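Local coordinates for clavulanic acid biosynthesis oligopeptide binding protein 2 (Streptomyces clavuligerus, PDB 2WOL) that probably binds peptides, as an extracellular solute-binding protein of the clavulanic acid biosynthesis pathway, at residues A[57-60]-A[61-65]; A[193-197]-A[198-202]. All blocks are in the same frame, centred on the assembly; numbering follows the deposited sequence. Where two conformers were deposited one is given.

Contact 1: A[57-60]-A[61-65]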
loop_
_atom_site.group_PDB
_atom_site.type_symbol
_atom_site.label_atom_id
_atom_site.label_comp_id
_atom_site.label_asym_id
_atom_site.label_seq_id
_atom_site.Cartn_x
_atom_site.Cartn_y
_atom_site.Cartn_z
ATOM N N TRP A 57 1.197 -4.974 -8.032
ATOM C CA TRP A 57 0.530 -3.781 -8.570
ATOM C C TRP A 57 1.512 -2.996 -9.439
ATOM O O TRP A 57 1.162 -2.503 -10.510
ATOM C CB TRP A 57 -0.007 -2.879 -7.459
ATOM C CG TRP A 57 -1.037 -3.518 -6.579
ATOM C CD1 TRP A 57 -1.783 -4.630 -6.856
ATOM C CD2 TRP A 57 -1.438 -3.081 -5.269
ATOM N NE1 TRP A 57 -2.625 -4.910 -5.806
ATOM C CE2 TRP A 57 -2.435 -3.977 -4.818
ATOM C CE3 TRP A 57 -1.050 -2.020 -4.433
ATOM C CZ2 TRP A 57 -3.051 -3.848 -3.566
ATOM C CZ3 TRP A 57 -1.671 -1.886 -3.182
ATOM C CH2 TRP A 57 -2.658 -2.802 -2.764
ATOM N N LEU A 58 2.750 -2.900 -8.961
ATOM C CA LEU A 58 3.822 -2.234 -9.686
ATOM C C LEU A 58 4.119 -2.945 -11.012
ATOM O O LEU A 58 4.253 -2.301 -12.054
ATOM C CB LEU A 58 5.064 -2.199 -8.792
ATOM C CG LEU A 58 6.304 -1.426 -9.226
ATOM C CD1 LEU A 58 6.044 0.078 -9.148
ATOM C CD2 LEU A 58 7.453 -1.834 -8.324
ATOM N N LEU A 59 4.206 -4.274 -10.964
ATOM C CA LEU A 59 4.414 -5.087 -12.161
ATOM C C LEU A 59 3.247 -4.970 -13.145
ATOM O O LEU A 59 3.440 -5.037 -14.361
ATOM C CB LEU A 59 4.628 -6.548 -11.768
ATOM C CG LEU A 59 4.921 -7.564 -12.870
ATOM C CD1 LEU A 59 6.283 -7.317 -13.503
ATOM C CD2 LEU A 59 4.838 -8.958 -12.291
ATOM N N GLN A 60 2.037 -4.805 -12.615
ATOM C CA GLN A 60 0.850 -4.655 -13.455
ATOM C C GLN A 60 0.892 -3.421 -14.358
ATOM O O GLN A 60 0.193 -3.366 -15.371
ATOM C CB GLN A 60 -0.427 -4.678 -12.605
ATOM C CG GLN A 60 -0.885 -6.096 -12.262
ATOM C CD GLN A 60 -1.400 -6.872 -13.465
ATOM O OE1 GLN A 60 -1.658 -6.305 -14.530
ATOM N NE2 GLN A 60 -1.559 -8.176 -13.293
ATOM N N ARG A 61 1.721 -2.441 -14.007
ATOM C CA ARG A 61 1.892 -1.267 -14.864
ATOM C C ARG A 61 2.513 -1.640 -16.221
ATOM O O ARG A 61 2.365 -0.909 -17.194
ATOM C CB ARG A 61 2.697 -0.174 -14.150
ATOM C CG ARG A 61 1.875 0.580 -13.112
ATOM C CD ARG A 61 2.731 1.395 -12.146
ATOM N NE ARG A 61 3.463 2.509 -12.762
ATOM C CZ ARG A 61 2.926 3.672 -13.130
ATOM N NH1 ARG A 61 1.619 3.896 -13.015
ATOM N NH2 ARG A 61 3.703 4.618 -13.642
ATOM N N LEU A 62 3.194 -2.783 -16.279
ATOM C CA LEU A 62 3.738 -3.297 -17.545
ATOM C C LEU A 62 2.732 -4.131 -18.332
ATOM O O LEU A 62 2.810 -4.212 -19.562
ATOM C CB LEU A 62 4.975 -4.163 -17.292
ATOM C CG LEU A 62 6.269 -3.489 -16.832
ATOM C CD1 LEU A 62 6.288 -3.295 -15.318
ATOM C CD2 LEU A 62 7.462 -4.323 -17.263
ATOM N N LEU A 63 1.807 -4.764 -17.611
ATOM C CA LEU A 63 0.918 -5.781 -18.180
ATOM C C LEU A 63 -0.457 -5.272 -18.586
ATOM O O LEU A 63 -1.030 -5.746 -19.568
ATOM C CB LEU A 63 0.754 -6.938 -17.191
ATOM C CG LEU A 63 1.983 -7.798 -16.899
ATOM C CD1 LEU A 63 1.703 -8.699 -15.707
ATOM C CD2 LEU A 63 2.372 -8.615 -18.121
ATOM N N ASN A 64 -1.006 -4.335 -17.824
ATOM C CA ASN A 64 -2.370 -3.891 -18.068
ATOM C C ASN A 64 -2.549 -2.407 -17.873
ATOM O O ASN A 64 -2.077 -1.837 -16.888
ATOM C CB ASN A 64 -3.355 -4.659 -17.185
ATOM C CG ASN A 64 -3.545 -6.092 -17.639
ATOM O OD1 ASN A 64 -4.100 -6.348 -18.711
ATOM N ND2 ASN A 64 -3.071 -7.037 -16.832
ATOM N N ARG A 65 -3.234 -1.785 -18.823
ATOM C CA ARG A 65 -3.605 -0.390 -18.700
ATOM C C ARG A 65 -4.915 -0.266 -17.930
ATOM O O ARG A 65 -5.649 -1.242 -17.770
ATOM C CB ARG A 65 -3.716 0.249 -20.082
ATOM C CG ARG A 65 -2.415 0.225 -20.871
ATOM C CD ARG A 65 -2.590 0.847 -22.241
ATOM N NE ARG A 65 -2.885 2.273 -22.162
ATOM C CZ ARG A 65 -2.978 3.079 -23.217
ATOM N NH1 ARG A 65 -2.804 2.600 -24.441
ATOM N NH2 ARG A 65 -3.247 4.366 -23.047
HETATM O O HOH W 1 -2.333 -9.857 -15.617
#
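Gln-60 and Asn-64 lock their side-chain amides together at the C-terminal end of helix 54-63. In Gln-60, CB only carries the chain off the backbone beside the next peptide. CG lies anti to the carbonyl carbon, and a bend at chi2 (-69°) turns the carboxamide forward along the helix, toward Asn-64. CD lies 3.8 Å from Asn-64 ND2. OE1 does the gripping: it accepts from Asn-64 ND2 at 2.8 Å, an almost straight bond (173°) that arrives on a lone pair in the carbonyl plane. The two side chains lie side by side and point the same way, their amide planes only 15° apart. OE1 also rests against CB of Leu-63, while NE2 nears Leu-63 CD1. Beyond the tip, NE2 donates to a water at 3.0 Å, which also accepts a weak bond from Asn-64 ND2.

The same two residues are joined through the main chain. Gln-60 O receives the N-H of Asn-64, four residues on, at 2.9 Å and that of Leu-63, three on, at 3.1 Å. Arg-61 N and Leu-62 N also bond three residues back, to Leu-58 O and Leu-59 O. Leu-59 meets Leu-62 and Leu-63 loosely through methyl and branch carbons.

Asn-64 OD1 takes the N-H of Ser-212, tying the helix end to the chain just ahead of strand 215-221. Arg-61 passes Leu-58 O with its CB and CG, and its guanidinium end pairs with Asp-552 in a salt bridge and donates to the carbonyl of Tyr-70. Leu-59 packs on Leu-226 and Leu-228, and Leu-63 on Leu-228, seating the helix against strand 225-230 of the five-stranded mixed sheet.

Contact 2: A[193-197]-A[198-202]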
loop_
_atom_site.group_PDB
_atom_site.type_symbol
_atom_site.label_atom_id
_atom_site.label_comp_id
_atom_site.label_asym_id
_atom_site.label_seq_id
_atom_site.Cartn_x
_atom_site.Cartn_y
_atom_site.Cartn_z
ATOM N N ALA A 193 -8.540 -2.762 -14.327
ATOM C CA ALA A 193 -8.018 -2.951 -15.686
ATOM C C ALA A 193 -8.989 -3.810 -16.499
ATOM O O ALA A 193 -9.470 -4.834 -16.011
ATOM C CB ALA A 193 -6.641 -3.591 -15.654
ATOM N N PRO A 194 -9.274 -3.406 -17.752
ATOM C CA PRO A 194 -10.309 -4.115 -18.506
ATOM C C PRO A 194 -10.029 -5.604 -18.687
ATOM O O PRO A 194 -8.886 -6.012 -18.906
ATOM C CB PRO A 194 -10.322 -3.390 -19.864
ATOM C CG PRO A 194 -9.025 -2.654 -19.935
ATOM C CD PRO A 194 -8.681 -2.301 -18.524
ATOM N N VAL A 195 -11.093 -6.398 -18.577
ATOM C CA VAL A 195 -11.050 -7.832 -18.832
ATOM C C VAL A 195 -12.222 -8.113 -19.764
ATOM O O VAL A 195 -13.370 -7.877 -19.387
ATOM C CB VAL A 195 -11.224 -8.657 -17.530
ATOM C CG1 VAL A 195 -11.375 -10.136 -17.845
ATOM C CG2 VAL A 195 -10.043 -8.443 -16.586
ATOM N N PRO A 196 -11.938 -8.595 -20.990
ATOM C CA PRO A 196 -13.050 -8.873 -21.897
ATOM C C PRO A 196 -13.735 -10.176 -21.501
ATOM O O PRO A 196 -13.065 -11.194 -21.307
ATOM C CB PRO A 196 -12.369 -8.990 -23.265
ATOM C CG PRO A 196 -10.990 -9.426 -22.974
ATOM C CD PRO A 196 -10.630 -8.911 -21.596
ATOM N N ARG A 197 -15.060 -10.133 -21.369
ATOM C CA ARG A 197 -15.829 -11.300 -20.926
ATOM C C ARG A 197 -15.526 -12.543 -21.775
ATOM O O ARG A 197 -15.430 -13.656 -21.244
ATOM C CB ARG A 197 -17.337 -11.019 -20.894
ATOM C CG ARG A 197 -18.138 -12.173 -20.292
ATOM C CD ARG A 197 -19.637 -12.025 -20.499
ATOM N NE ARG A 197 -20.285 -11.295 -19.410
ATOM C CZ ARG A 197 -20.613 -11.820 -18.229
ATOM N NH1 ARG A 197 -20.346 -13.090 -17.952
ATOM N NH2 ARG A 197 -21.206 -11.064 -17.318
ATOM N N ARG A 198 -15.341 -12.344 -23.083
ATOM C CA ARG A 198 -15.022 -13.444 -24.005
ATOM C C ARG A 198 -13.798 -14.285 -23.611
ATOM O O ARG A 198 -13.735 -15.474 -23.929
ATOM C CB ARG A 198 -14.864 -12.928 -25.441
ATOM C CG ARG A 198 -13.809 -11.841 -25.592
ATOM C CD ARG A 198 -13.637 -11.378 -27.030
ATOM N NE ARG A 198 -12.641 -10.310 -27.072
ATOM C CZ ARG A 198 -12.909 -9.014 -26.921
ATOM N NH1 ARG A 198 -14.152 -8.592 -26.754
ATOM N NH2 ARG A 198 -11.923 -8.128 -26.945
ATOM N N SER A 199 -12.831 -13.664 -22.934
ATOM C CA SER A 199 -11.590 -14.343 -22.543
ATOM C C SER A 199 -11.525 -14.628 -21.049
ATOM O O SER A 199 -10.516 -15.131 -20.555
ATOM C CB SER A 199 -10.369 -13.515 -22.954
ATOM O OG SER A 199 -10.305 -13.352 -24.358
ATOM N N ASP A 200 -12.599 -14.306 -20.336
ATOM C CA ASP A 200 -12.615 -14.460 -18.882
ATOM C C ASP A 200 -12.903 -15.900 -18.459
ATOM O O ASP A 200 -14.062 -16.323 -18.380
ATOM C CB ASP A 200 -13.604 -13.481 -18.233
ATOM C CG ASP A 200 -13.550 -13.517 -16.711
ATOM O OD1 ASP A 200 -12.649 -14.180 -16.150
ATOM O OD2 ASP A 200 -14.419 -12.885 -16.076
ATOM N N THR A 201 -11.829 -16.631 -18.172
ATOM C CA THR A 201 -11.898 -18.016 -17.715
ATOM C C THR A 201 -12.065 -18.128 -16.188
ATOM O O THR A 201 -11.819 -19.188 -15.603
ATOM C CB THR A 201 -10.651 -18.813 -18.161
ATOM O OG1 THR A 201 -9.471 -18.058 -17.858
ATOM C CG2 THR A 201 -10.686 -19.080 -19.653
ATOM N N GLY A 202 -12.474 -17.033 -15.547
ATOM C CA GLY A 202 -12.816 -17.042 -14.121
ATOM C C GLY A 202 -11.657 -17.397 -13.208
ATOM O O GLY A 202 -10.629 -16.721 -13.210
#
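The guanidinium of Arg-198 carries Pro-196 on one face, with CB of the proline 3.7 Å above the plane and over its centre. NH2 is hydrogen-bonded to Thr-113 OG1 and to the carbonyl of Pro-114. Arg-198 starts with CG between the backbone N and the carbonyl carbon (chi1 57°) and then runs extended to NE, which carries the flat group back over the proline. The Asp-200 carboxylate has OD1 met by the N-H of Gly-202 at 2.9 Å, from above its plane, which makes an Asx turn. OD2 is taken by Arg-126 in a salt bridge and by hydrogen bonds with His-122 and Tyr-155.

Between these groups the chain forms a short 3-10 turn in the loop between helix 183-186 and strand 215-221. Ser-199 N bonds to Pro-196 O at 3.0 Å and Asp-200 N to Arg-197 O at 3.0 Å. Across the turn the side chains of Val-195 and Asp-200 meet at an angle, Val-195 CG1 4.0 Å from Asp-200 CB. Val-195 also packs on Arg-126, and Pro-196 on Asp-119, both residues of helix 117-127.

Both contacts are local and lie in series, far apart in the chain, their centres about 16 Å apart. Contact 1 is wholly buried, ending a regular helix on a sheet, and its polar core is neutral: two amides and main-chain carbonyls, with Arg-61 paired to residues of other segments. Contact 2 is nearer the surface. It is a main-chain-bonded 3-10 turn within a loop, whose carboxylate pairs with charged and polar groups on helix 117-127, with Pro-196 and Val-195 buried against that helix. The two touch directly where Ala-193 and Pro-194 meet the residues just after helix 54-63: Asn-64 CB lies 3.8 Å from Ala-193 CB, and Arg-65 O packs on both residues.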